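Local structure of hexokinase (Schistosoma mansoni, 1BDG) at residues A[102-107]-A[116-121]; A[147-150]-A[154-157]; A[158-163]-A[167-172]. The protein catalyses the transfer of phosphate from ATP to glucose and other hexoses, giving hexose 6-phosphates, the entry step of glycolysis. One frame throughout, in Å; residues are numbered along the deposited sequence.

All three contacts lie in the small subdomain. Contact 1 is on the surface, where the loop after strand 95-101 packs on helix 112-129. Contacts 2 and 3 are partly buried and follow each other along the chain. Contact 2 is a two-stranded hairpin held by backbone bonds. Contact 3 joins two loop segments and carries two glucose-binding residues, Thr161 and Lys162. Leu157 links these two contacts through probable backbone hydrogen bonds to Gly171 and His172. Val169 of contact 3 also packs on Phe116 of contact 1. The chemistry differs: one tyrosine gathers contact 1, main-chain pairing makes contact 2, and a carboxylate and an indole hold contact 3.

Contact 1: residues A[102-107]-A[116-121]; sequences CIPAEK and FKYIAE
The loop joining strand 95-101 to helix 112-129 in the small subdomain folds back onto that helix, and its residues Cys102, Ile103, Pro104 and Lys107 all meet Tyr118. The phenol group extends from the helix toward the loop because CG stands anti to the backbone N (chi1 -178°). Its hydroxyl gives a weak hydrogen bond to the start of the loop, with Tyr118 OH 2.7 Å from Cys102 O. This weakly links the end of the side chain to the main chain just past the strand. Pro104 comes from the opposite direction and lies over one face of the ring. Its CD is 4.2 Å from the centroid of the Tyr118 ring, 24° off the ring normal, a CH-pi contact displaced toward the rim. Ile103 meets another part of the ring, with CG1 4.1 Å from Tyr118 CE2. The contact thus belongs to a strand-loop-helix connection leading from the outermost strand 95-101 to a helix that packs on the five-stranded sheet. Ile103 reaches inward as well, touching Tyr80 and Leu75, the latter a predicted ATP-site residue. Lys107 meets the root of the tyrosine, crossing it at about a right angle. The lysine chain bends at chi2 (43°), which brings both CG and CE against the same partner: Lys107 CG lies 3.7 Å and Lys107 CE 3.9 Å from Tyr118 CB. These are contacts of the aliphatic part of the lysine. Next along the helix, Ile119 turns to the sheet and packs on Leu73 and Tyr80.

Contact 2: residues A[147-150]-A[154-157]; sequences CVQK and HATL
Cys147 to Lys150 pair with His154 to Leu157 as the two antiparallel strands of a beta hairpin in the small subdomain. The short strand axes approach to 4.3 Å. Val148 and Thr156 form a hydrogen-bonded pair. Thr156 N donates to Val148 O at 3.3 Å. The return bond runs from Val148 N to Thr156 O, although the position of that oxygen is less certain. Near the turn, Lys150 N donates to His154 O at 2.9 Å. The close-packed face carries Cys147, Gln149, Ala155 and Leu157; all but Gln149 are buried. Cys147 CB lies 4.1 Å from Ala155 CB, and Cys147 SG is 4.0 Å from Leu157 CA. Gln149 bends at chi2 (-68°), which brings OE1 of its amide to the methyl of Ala155, while NE2 makes a weak hydrogen bond to Gly151 O in the turn. Gln149 and Ala155 also rest on Val194 of strand 189-195, so this face packs the hairpin against the five-stranded sheet of the small subdomain. The other face bears Val148, Lys150, His154 and Thr156 and is the more solvent-exposed one, with Val148 and Lys150 exposed. Its main side-chain contact is between Lys150 and His154. Lys150 CE sits over the centre of the His154 ring, 4.0 Å from its centroid, in a CH-pi contact. Thr156 OG1 lies at the edge of the same ring, in its plane. The lysine ammonium is near the imidazole without touching it, and its charge would probably disfavour protonation of His154. The main-chain bonds set the register of the two strands, while the buried face adds mostly apolar packing and the outer face a cationic chain laid over an imidazole.

Contact 3: residues A[158-163]-A[167-172]; sequences VRWTKG and DGVEGH. With GLC (alpha-D-glucopyranose), chain B.
Thr161 and Lys162 form part of the glucose pocket, and the loop that carries them is fastened just upstream, where Trp160 meets Val169 and Glu170. Trp160 N donates to Glu170 OE2 at 3.1 Å (156°), from above the carboxylate plane. The extended glutamate chain also lays its CG 3.7 Å from Trp160 CD1. Val169 crosses the indole at about a right angle, with CG1 3.5 Å from Trp160 CZ2. The indole NE1 bonds to Ala166 O, which helps to fix the ring's rotation. Val169 to His172 form a type II beta turn that presents Glu170. On the sugar side, Thr161 OG1 donates to O2 of glucose at 2.7 Å. Lys162 bends at chi3 (-83°), and its NZ grips both O6 (2.8 Å) and O5 (3.0 Å) of glucose. Asn196, Asp197, Asn223, Glu249 and Glu283 complete the polar grip. Arg159 turns away from Glu170; its NH2 forms a salt bridge with Glu255 and a hydrogen bond with Gln280 of the pocket, both in the large subdomain. Both segments lie between strand 154-157 and helix 174-183; Val169 and Glu170 pack on Leu157 of that strand, while Trp160 and Val169 rest on Leu115 and Phe116 of helix 112-129.

Contact 1: residues A[102-107]-A[116-121]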
ATOM      1  N   CYS A 102     -16.200  -4.857   8.914  1.00 18.45           N
ATOM      2  CA  CYS A 102     -15.761  -3.526   9.304  1.00 21.26           C
ATOM      3  C   CYS A 102     -15.085  -3.723  10.646  1.00 22.02           C
ATOM      4  O   CYS A 102     -15.479  -4.612  11.398  1.00 21.88           O
ATOM      5  CB  CYS A 102     -16.969  -2.628   9.511  1.00 23.39           C
ATOM      6  SG  CYS A 102     -17.953  -3.239  10.904  1.00 27.07           S
ATOM      7  N   ILE A 103     -14.066  -2.916  10.945  1.00 21.70           N
ATOM      8  CA  ILE A 103     -13.355  -3.014  12.217  1.00 19.76           C
ATOM      9  C   ILE A 103     -13.558  -1.719  12.994  1.00 19.28           C
ATOM     10  O   ILE A 103     -13.337  -0.637  12.459  1.00 21.34           O
ATOM     11  CB  ILE A 103     -11.852  -3.257  11.994  1.00 18.77           C
ATOM     12  CG1 ILE A 103     -11.631  -4.606  11.322  1.00 17.95           C
ATOM     13  CG2 ILE A 103     -11.108  -3.255  13.309  1.00 19.39           C
ATOM     14  CD1 ILE A 103     -10.161  -4.975  11.178  1.00 17.18           C
ATOM     15  N   PRO A 104     -13.982  -1.808  14.269  1.00 19.15           N
ATOM     16  CA  PRO A 104     -14.198  -0.601  15.077  1.00 18.85           C
ATOM     17  C   PRO A 104     -12.907   0.202  15.311  1.00 20.16           C
ATOM     18  O   PRO A 104     -11.872  -0.345  15.670  1.00 20.20           O
ATOM     19  CB  PRO A 104     -14.761  -1.163  16.384  1.00 18.11           C
ATOM     20  CG  PRO A 104     -15.382  -2.469  15.974  1.00 15.75           C
ATOM     21  CD  PRO A 104     -14.374  -3.014  15.021  1.00 17.47           C
ATOM     22  N   ALA A 105     -12.995   1.514  15.158  1.00 22.33           N
ATOM     23  CA  ALA A 105     -11.847   2.392  15.333  1.00 22.93           C
ATOM     24  C   ALA A 105     -11.025   2.043  16.561  1.00 22.87           C
ATOM     25  O   ALA A 105      -9.799   2.091  16.512  1.00 23.62           O
ATOM     26  CB  ALA A 105     -12.296   3.864  15.389  1.00 20.99           C
ATOM     27  N   GLU A 106     -11.691   1.690  17.656  1.00 24.03           N
ATOM     28  CA  GLU A 106     -10.985   1.331  18.893  1.00 25.85           C
ATOM     29  C   GLU A 106     -10.113   0.079  18.703  1.00 25.04           C
ATOM     30  O   GLU A 106      -8.919   0.093  18.996  1.00 25.09           O
ATOM     31  CB  GLU A 106     -11.963   1.120  20.067  1.00 27.22           C
ATOM     32  CG  GLU A 106     -13.064   0.085  19.796  1.00 28.75           C
ATOM     33  CD  GLU A 106     -13.637  -0.523  21.062  1.00 30.96           C
ATOM     34  OE1 GLU A 106     -12.840  -1.093  21.857  1.00 33.25           O
ATOM     35  OE2 GLU A 106     -14.878  -0.454  21.255  1.00 29.03           O
ATOM     36  N   LYS A 107     -10.699  -0.980  18.163  1.00 23.28           N
ATOM     37  CA  LYS A 107      -9.979  -2.227  17.941  1.00 24.07           C
ATOM     38  C   LYS A 107      -8.538  -2.059  17.424  1.00 23.70           C
ATOM     39  O   LYS A 107      -7.636  -2.787  17.850  1.00 23.43           O
ATOM     40  CB  LYS A 107     -10.773  -3.097  16.959  1.00 24.85           C
ATOM     41  CG  LYS A 107     -11.399  -4.343  17.570  1.00 26.53           C
ATOM     42  CD  LYS A 107     -12.033  -4.049  18.914  1.00 26.31           C
ATOM     43  CE  LYS A 107     -12.524  -5.334  19.578  1.00 29.43           C
ATOM     44  NZ  LYS A 107     -12.991  -5.080  20.974  1.00 29.39           N
ATOM     45  N   PHE A 116      -6.748  -9.054  17.950  1.00 20.16           N
ATOM     46  CA  PHE A 116      -6.678 -10.452  17.542  1.00 19.15           C
ATOM     47  C   PHE A 116      -7.855 -11.294  17.998  1.00 19.79           C
ATOM     48  O   PHE A 116      -8.153 -12.350  17.418  1.00 19.03           O
ATOM     49  CB  PHE A 116      -5.348 -11.063  17.937  1.00 17.49           C
ATOM     50  CG  PHE A 116      -4.276 -10.794  16.941  1.00 17.49           C
ATOM     51  CD1 PHE A 116      -4.153 -11.589  15.816  1.00 16.98           C
ATOM     52  CD2 PHE A 116      -3.448  -9.688  17.073  1.00 18.61           C
ATOM     53  CE1 PHE A 116      -3.239 -11.290  14.840  1.00 15.77           C
ATOM     54  CE2 PHE A 116      -2.529  -9.386  16.089  1.00 18.14           C
ATOM     55  CZ  PHE A 116      -2.429 -10.191  14.971  1.00 14.98           C
ATOM     56  N   LYS A 117      -8.525 -10.821  19.046  1.00 20.47           N
ATOM     57  CA  LYS A 117      -9.718 -11.493  19.542  1.00 19.23           C
ATOM     58  C   LYS A 117     -10.822 -11.170  18.521  1.00 18.43           C
ATOM     59  O   LYS A 117     -11.498 -12.076  18.019  1.00 16.25           O
ATOM     60  CB  LYS A 117     -10.097 -10.985  20.935  1.00 17.44           C
ATOM     61  CG  LYS A 117     -11.293 -11.686  21.502  1.00 18.19           C
ATOM     62  CD  LYS A 117     -11.520 -11.320  22.931  1.00 19.78           C
ATOM     63  CE  LYS A 117     -12.824 -11.916  23.403  1.00 22.49           C
ATOM     64  NZ  LYS A 117     -13.171 -11.487  24.773  1.00 27.48           N
ATOM     65  N   TYR A 118     -10.946  -9.893  18.161  1.00 17.01           N
ATOM     66  CA  TYR A 118     -11.952  -9.487  17.196  1.00 17.69           C
ATOM     67  C   TYR A 118     -11.811 -10.341  15.921  1.00 20.49           C
ATOM     68  O   TYR A 118     -12.793 -10.922  15.429  1.00 20.29           O
ATOM     69  CB  TYR A 118     -11.830  -7.991  16.872  1.00 15.56           C
ATOM     70  CG  TYR A 118     -12.892  -7.514  15.911  1.00 14.91           C
ATOM     71  CD1 TYR A 118     -14.153  -7.113  16.363  1.00 15.39           C
ATOM     72  CD2 TYR A 118     -12.671  -7.557  14.536  1.00 15.43           C
ATOM     73  CE1 TYR A 118     -15.166  -6.782  15.465  1.00 14.47           C
ATOM     74  CE2 TYR A 118     -13.662  -7.232  13.642  1.00 14.77           C
ATOM     75  CZ  TYR A 118     -14.902  -6.854  14.107  1.00 17.12           C
ATOM     76  OH  TYR A 118     -15.870  -6.581  13.189  1.00 18.19           O
ATOM     77  N   ILE A 119     -10.580 -10.460  15.422  1.00 22.31           N
ATOM     78  CA  ILE A 119     -10.313 -11.250  14.212  1.00 21.83           C
ATOM     79  C   ILE A 119     -10.979 -12.622  14.317  1.00 21.98           C
ATOM     80  O   ILE A 119     -11.790 -12.992  13.453  1.00 22.05           O
ATOM     81  CB  ILE A 119      -8.776 -11.421  13.953  1.00 20.80           C
ATOM     82  CG1 ILE A 119      -8.138 -10.069  13.637  1.00 18.52           C
ATOM     83  CG2 ILE A 119      -8.529 -12.392  12.824  1.00 17.62           C
ATOM     84  CD1 ILE A 119      -8.679  -9.444  12.423  1.00 15.52           C
ATOM     85  N   ALA A 120     -10.665 -13.354  15.384  1.00 21.07           N
ATOM     86  CA  ALA A 120     -11.257 -14.673  15.585  1.00 21.69           C
ATOM     87  C   ALA A 120     -12.796 -14.581  15.731  1.00 22.51           C
ATOM     88  O   ALA A 120     -13.518 -15.307  15.041  1.00 23.42           O
ATOM     89  CB  ALA A 120     -10.640 -15.349  16.790  1.00 19.24           C
ATOM     90  N   GLU A 121     -13.285 -13.676  16.591  1.00 23.17           N
ATOM     91  CA  GLU A 121     -14.725 -13.470  16.823  1.00 23.70           C
ATOM     92  C   GLU A 121     -15.426 -13.496  15.457  1.00 23.16           C
ATOM     93  O   GLU A 121     -16.324 -14.300  15.219  1.00 20.84           O
ATOM     94  CB  GLU A 121     -14.946 -12.096  17.495  1.00 25.72           C
ATOM     95  CG  GLU A 121     -16.328 -11.839  18.164  1.00 31.10           C
ATOM     96  CD  GLU A 121     -17.448 -11.349  17.210  1.00 33.81           C
ATOM     97  OE1 GLU A 121     -18.132 -12.224  16.611  1.00 33.07           O
ATOM     98  OE2 GLU A 121     -17.671 -10.101  17.101  1.00 31.60           O
TER

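Contact 2: residues A[147-150]-A[154-157]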
ATOM      1  N   CYS A 147       7.234  -7.459   8.821  1.00 18.59           N
ATOM      2  CA  CYS A 147       7.483  -8.539   9.778  1.00 17.32           C
ATOM      3  C   CYS A 147       8.791  -9.218   9.401  1.00 16.68           C
ATOM      4  O   CYS A 147       9.159  -9.266   8.230  1.00 16.72           O
ATOM      5  CB  CYS A 147       6.373  -9.605   9.717  1.00 17.77           C
ATOM      6  SG  CYS A 147       4.709  -9.099  10.169  1.00 17.32           S
ATOM      7  N   VAL A 148       9.498  -9.721  10.398  1.00 17.06           N
ATOM      8  CA  VAL A 148      10.745 -10.456  10.190  1.00 16.13           C
ATOM      9  C   VAL A 148      10.298 -11.914  10.087  1.00 16.78           C
ATOM     10  O   VAL A 148       9.908 -12.522  11.087  1.00 18.98           O
ATOM     11  CB  VAL A 148      11.668 -10.324  11.405  1.00 14.14           C
ATOM     12  CG1 VAL A 148      12.852 -11.227  11.263  1.00 12.32           C
ATOM     13  CG2 VAL A 148      12.081  -8.896  11.600  1.00 10.40           C
ATOM     14  N   GLN A 149      10.291 -12.452   8.877  1.00 19.08           N
ATOM     15  CA  GLN A 149       9.862 -13.827   8.660  1.00 18.55           C
ATOM     16  C   GLN A 149      10.926 -14.813   9.079  1.00 20.68           C
ATOM     17  O   GLN A 149      12.082 -14.692   8.661  1.00 21.25           O
ATOM     18  CB  GLN A 149       9.554 -14.069   7.177  1.00 18.20           C
ATOM     19  CG  GLN A 149       8.344 -13.322   6.631  1.00 18.07           C
ATOM     20  CD  GLN A 149       7.027 -13.808   7.215  1.00 16.29           C
ATOM     21  OE1 GLN A 149       6.171 -13.009   7.570  1.00 15.28           O
ATOM     22  NE2 GLN A 149       6.869 -15.120   7.327  1.00 16.39           N
ATOM     23  N   LYS A 150      10.545 -15.762   9.930  1.00 20.22           N
ATOM     24  CA  LYS A 150      11.442 -16.834  10.355  1.00 19.19           C
ATOM     25  C   LYS A 150      10.656 -18.006   9.794  1.00 19.67           C
ATOM     26  O   LYS A 150       9.939 -18.698  10.518  1.00 22.60           O
ATOM     27  CB  LYS A 150      11.510 -16.940  11.881  1.00 20.75           C
ATOM     28  CG  LYS A 150      12.930 -16.919  12.454  1.00 22.70           C
ATOM     29  CD  LYS A 150      13.168 -18.057  13.439  1.00 24.30           C
ATOM     30  CE  LYS A 150      12.317 -17.938  14.706  1.00 25.58           C
ATOM     31  NZ  LYS A 150      12.614 -19.027  15.686  1.00 23.10           N
ATOM     32  N   HIS A 154       6.214 -18.404  11.328  1.00 17.92           N
ATOM     33  CA  HIS A 154       6.619 -17.530  12.421  1.00 17.26           C
ATOM     34  C   HIS A 154       6.932 -16.148  11.866  1.00 17.79           C
ATOM     35  O   HIS A 154       7.989 -15.958  11.256  1.00 19.95           O
ATOM     36  CB  HIS A 154       7.878 -18.116  13.083  1.00 16.17           C
ATOM     37  CG  HIS A 154       8.248 -17.470  14.381  1.00 17.46           C
ATOM     38  ND1 HIS A 154       8.521 -16.124  14.497  1.00 21.88           N
ATOM     39  CD2 HIS A 154       8.365 -17.984  15.626  1.00 18.15           C
ATOM     40  CE1 HIS A 154       8.785 -15.833  15.758  1.00 18.34           C
ATOM     41  NE2 HIS A 154       8.696 -16.947  16.463  1.00 18.37           N
ATOM     42  N   ALA A 155       6.063 -15.173  12.121  1.00 15.68           N
ATOM     43  CA  ALA A 155       6.279 -13.816  11.630  1.00 13.73           C
ATOM     44  C   ALA A 155       6.256 -12.854  12.798  1.00 16.13           C
ATOM     45  O   ALA A 155       5.382 -12.958  13.657  1.00 18.88           O
ATOM     46  CB  ALA A 155       5.217 -13.450  10.644  1.00  8.88           C
ATOM     47  N   THR A 156       7.213 -11.930  12.845  1.00 17.02           N
ATOM     48  CA  THR A 156       7.283 -10.964  13.936  1.00 17.46           C
ATOM     49  C   THR A 156       7.042  -9.529  13.438  1.00 19.15           C
ATOM     50  O   THR A 156       7.659  -9.088  12.473  1.00 19.64           O
ATOM     51  CB  THR A 156       8.647 -11.077  14.698  1.00 15.72           C
ATOM     52  OG1 THR A 156       8.789 -12.402  15.245  1.00 17.01           O
ATOM     53  CG2 THR A 156       8.719 -10.086  15.852  1.00 12.96           C
ATOM     54  N   LEU A 157       6.100  -8.825  14.058  1.00 19.43           N
ATOM     55  CA  LEU A 157       5.802  -7.455  13.678  1.00 18.41           C
ATOM     56  C   LEU A 157       7.033  -6.624  14.007  1.00 19.15           C
ATOM     57  O   LEU A 157       7.642  -6.813  15.064  1.00 20.43           O
ATOM     58  CB  LEU A 157       4.591  -6.916  14.459  1.00 16.60           C
ATOM     59  CG  LEU A 157       4.131  -5.485  14.103  1.00 19.73           C
ATOM     60  CD1 LEU A 157       3.607  -5.415  12.662  1.00 17.98           C
ATOM     61  CD2 LEU A 157       3.049  -5.004  15.046  1.00 15.67           C
TER

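Contact 3: residues A[158-163]-A[167-172]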
ATOM      1  N   VAL A 158       7.451  -5.781  13.070  1.00 19.68           N
ATOM      2  CA  VAL A 158       8.584  -4.896  13.289  1.00 17.90           C
ATOM      3  C   VAL A 158       7.986  -3.584  13.791  1.00 20.28           C
ATOM      4  O   VAL A 158       8.457  -3.005  14.775  1.00 22.18           O
ATOM      5  CB  VAL A 158       9.368  -4.645  12.006  1.00 17.55           C
ATOM      6  CG1 VAL A 158      10.513  -3.695  12.277  1.00 18.10           C
ATOM      7  CG2 VAL A 158       9.897  -5.944  11.464  1.00 19.57           C
ATOM      8  N   ARG A 159       6.929  -3.125  13.133  1.00 20.56           N
ATOM      9  CA  ARG A 159       6.271  -1.902  13.549  1.00 21.92           C
ATOM     10  C   ARG A 159       4.922  -1.736  12.862  1.00 22.19           C
ATOM     11  O   ARG A 159       4.658  -2.366  11.845  1.00 21.37           O
ATOM     12  CB  ARG A 159       7.169  -0.689  13.285  1.00 22.99           C
ATOM     13  CG  ARG A 159       7.461  -0.435  11.820  1.00 23.52           C
ATOM     14  CD  ARG A 159       8.509   0.652  11.661  1.00 23.15           C
ATOM     15  NE  ARG A 159       8.538   1.151  10.301  1.00 22.22           N
ATOM     16  CZ  ARG A 159       9.394   2.058   9.851  1.00 23.69           C
ATOM     17  NH1 ARG A 159      10.312   2.589  10.639  1.00 23.88           N
ATOM     18  NH2 ARG A 159       9.327   2.429   8.589  1.00 24.42           N
ATOM     19  N   TRP A 160       4.040  -0.953  13.477  1.00 21.40           N
ATOM     20  CA  TRP A 160       2.723  -0.714  12.919  1.00 21.05           C
ATOM     21  C   TRP A 160       2.859   0.464  11.982  1.00 21.96           C
ATOM     22  O   TRP A 160       3.481   1.481  12.342  1.00 23.03           O
ATOM     23  CB  TRP A 160       1.706  -0.319  14.002  1.00 20.11           C
ATOM     24  CG  TRP A 160       1.030  -1.425  14.792  1.00 19.40           C
ATOM     25  CD1 TRP A 160       1.041  -1.557  16.138  1.00 19.25           C
ATOM     26  CD2 TRP A 160       0.169  -2.468  14.298  1.00 17.91           C
ATOM     27  NE1 TRP A 160       0.241  -2.599  16.521  1.00 19.35           N
ATOM     28  CE2 TRP A 160      -0.310  -3.176  15.412  1.00 17.54           C
ATOM     29  CE3 TRP A 160      -0.247  -2.865  13.021  1.00 19.20           C
ATOM     30  CZ2 TRP A 160      -1.191  -4.265  15.298  1.00 18.04           C
ATOM     31  CZ3 TRP A 160      -1.129  -3.953  12.907  1.00 19.45           C
ATOM     32  CH2 TRP A 160      -1.587  -4.634  14.036  1.00 17.38           C
ATOM     33  N   THR A 161       2.304   0.327  10.782  1.00 20.39           N
ATOM     34  CA  THR A 161       2.316   1.413   9.824  1.00 18.60           C
ATOM     35  C   THR A 161       0.843   1.723   9.621  1.00 18.18           C
ATOM     36  O   THR A 161      -0.015   1.063  10.217  1.00 18.70           O
ATOM     37  CB  THR A 161       2.956   0.989   8.495  1.00 19.11           C
ATOM     38  OG1 THR A 161       2.185  -0.059   7.897  1.00 18.20           O
ATOM     39  CG2 THR A 161       4.375   0.506   8.720  1.00 19.09           C
ATOM     40  N   LYS A 162       0.544   2.758   8.847  1.00 16.54           N
ATOM     41  CA  LYS A 162      -0.835   3.119   8.555  1.00 15.89           C
ATOM     42  C   LYS A 162      -1.651   3.643   9.740  1.00 17.39           C
ATOM     43  O   LYS A 162      -1.165   4.473  10.511  1.00 17.81           O
ATOM     44  CB  LYS A 162      -1.539   1.953   7.840  1.00 15.23           C
ATOM     45  CG  LYS A 162      -1.061   1.785   6.409  1.00 15.95           C
ATOM     46  CD  LYS A 162      -1.758   0.691   5.674  1.00 14.84           C
ATOM     47  CE  LYS A 162      -1.159  -0.639   5.970  1.00 17.25           C
ATOM     48  NZ  LYS A 162      -1.499  -1.618   4.888  1.00 17.57           N
ATOM     49  N   GLY A 163      -2.901   3.201   9.864  1.00 18.49           N
ATOM     50  CA  GLY A 163      -3.746   3.676  10.945  1.00 20.61           C
ATOM     51  C   GLY A 163      -3.808   2.799  12.189  1.00 20.22           C
ATOM     52  O   GLY A 163      -4.742   2.934  12.991  1.00 20.36           O
ATOM     53  N   ASP A 167      -1.543  -1.882  21.168  1.00 22.19           N
ATOM     54  CA  ASP A 167      -0.417  -2.208  22.020  1.00 22.93           C
ATOM     55  C   ASP A 167      -0.353  -3.718  22.200  1.00 23.09           C
ATOM     56  O   ASP A 167      -1.330  -4.420  21.976  1.00 24.29           O
ATOM     57  CB  ASP A 167      -0.529  -1.497  23.366  1.00 23.81           C
ATOM     58  CG  ASP A 167      -1.524  -2.152  24.290  1.00 29.64           C
ATOM     59  OD1 ASP A 167      -2.725  -2.168  23.940  1.00 32.19           O
ATOM     60  OD2 ASP A 167      -1.111  -2.660  25.364  1.00 31.38           O
ATOM     61  N   GLY A 168       0.820  -4.230  22.531  1.00 23.49           N
ATOM     62  CA  GLY A 168       0.946  -5.657  22.739  1.00 21.90           C
ATOM     63  C   GLY A 168       1.100  -6.464  21.476  1.00 22.20           C
ATOM     64  O   GLY A 168       1.031  -7.695  21.516  1.00 22.68           O
ATOM     65  N   VAL A 169       1.379  -5.799  20.365  1.00 21.00           N
ATOM     66  CA  VAL A 169       1.554  -6.514  19.103  1.00 20.02           C
ATOM     67  C   VAL A 169       2.980  -6.434  18.560  1.00 19.70           C
ATOM     68  O   VAL A 169       3.557  -7.453  18.177  1.00 19.32           O
ATOM     69  CB  VAL A 169       0.584  -5.996  18.018  1.00 18.40           C
ATOM     70  CG1 VAL A 169       0.646  -6.895  16.794  1.00 19.79           C
ATOM     71  CG2 VAL A 169      -0.823  -5.951  18.562  1.00 17.90           C
ATOM     72  N   GLU A 170       3.563  -5.232  18.571  1.00 20.38           N
ATOM     73  CA  GLU A 170       4.905  -5.021  18.028  1.00 19.27           C
ATOM     74  C   GLU A 170       5.935  -5.806  18.803  1.00 19.96           C
ATOM     75  O   GLU A 170       5.920  -5.804  20.031  1.00 20.36           O
ATOM     76  CB  GLU A 170       5.283  -3.543  18.038  1.00 18.00           C
ATOM     77  CG  GLU A 170       4.442  -2.619  17.186  1.00 14.89           C
ATOM     78  CD  GLU A 170       4.992  -1.198  17.183  1.00 18.33           C
ATOM     79  OE1 GLU A 170       5.973  -0.930  17.916  1.00 20.99           O
ATOM     80  OE2 GLU A 170       4.466  -0.340  16.445  1.00 18.12           O
ATOM     81  N   GLY A 171       6.827  -6.472  18.082  1.00 20.20           N
ATOM     82  CA  GLY A 171       7.860  -7.260  18.728  1.00 21.30           C
ATOM     83  C   GLY A 171       7.404  -8.661  19.052  1.00 20.71           C
ATOM     84  O   GLY A 171       8.215  -9.489  19.457  1.00 20.27           O
ATOM     85  N   HIS A 172       6.114  -8.927  18.847  1.00 20.62           N
ATOM     86  CA  HIS A 172       5.531 -10.246  19.107  1.00 20.93           C
ATOM     87  C   HIS A 172       5.340 -11.053  17.823  1.00 20.90           C
ATOM     88  O   HIS A 172       5.339 -10.499  16.705  1.00 20.15           O
ATOM     89  CB  HIS A 172       4.161 -10.105  19.783  1.00 20.76           C
ATOM     90  CG  HIS A 172       4.221  -9.492  21.148  1.00 23.79           C
ATOM     91  ND1 HIS A 172       3.928  -8.163  21.381  1.00 21.68           N
ATOM     92  CD2 HIS A 172       4.547 -10.022  22.351  1.00 22.81           C
ATOM     93  CE1 HIS A 172       4.072  -7.900  22.668  1.00 21.44           C
ATOM     94  NE2 HIS A 172       4.446  -9.011  23.277  1.00 22.56           N
TER
HETATM   95  C1  GLC B 501       2.049  -0.350   4.372  1.00 16.07           C
HETATM   96  C2  GLC B 501       2.594  -1.569   5.118  1.00 14.99           C
HETATM   97  C3  GLC B 501       3.115  -2.583   4.126  1.00 14.22           C
HETATM   98  C4  GLC B 501       2.019  -2.940   3.138  1.00 13.69           C
HETATM   99  C5  GLC B 501       1.533  -1.682   2.453  1.00 10.91           C
HETATM  100  C6  GLC B 501       0.389  -1.954   1.495  1.00 12.85           C
HETATM  101  O1  GLC B 501       3.075   0.179   3.601  1.00 18.87           O
HETATM  102  O2  GLC B 501       3.656  -1.188   5.991  1.00 13.02           O
HETATM  103  O3  GLC B 501       3.543  -3.756   4.802  1.00 14.67           O
HETATM  104  O4  GLC B 501       2.509  -3.856   2.188  1.00 13.59           O
HETATM  105  O5  GLC B 501       1.046  -0.769   3.438  1.00 12.68           O
HETATM  106  O6  GLC B 501      -0.854  -1.960   2.164  1.00 11.31           O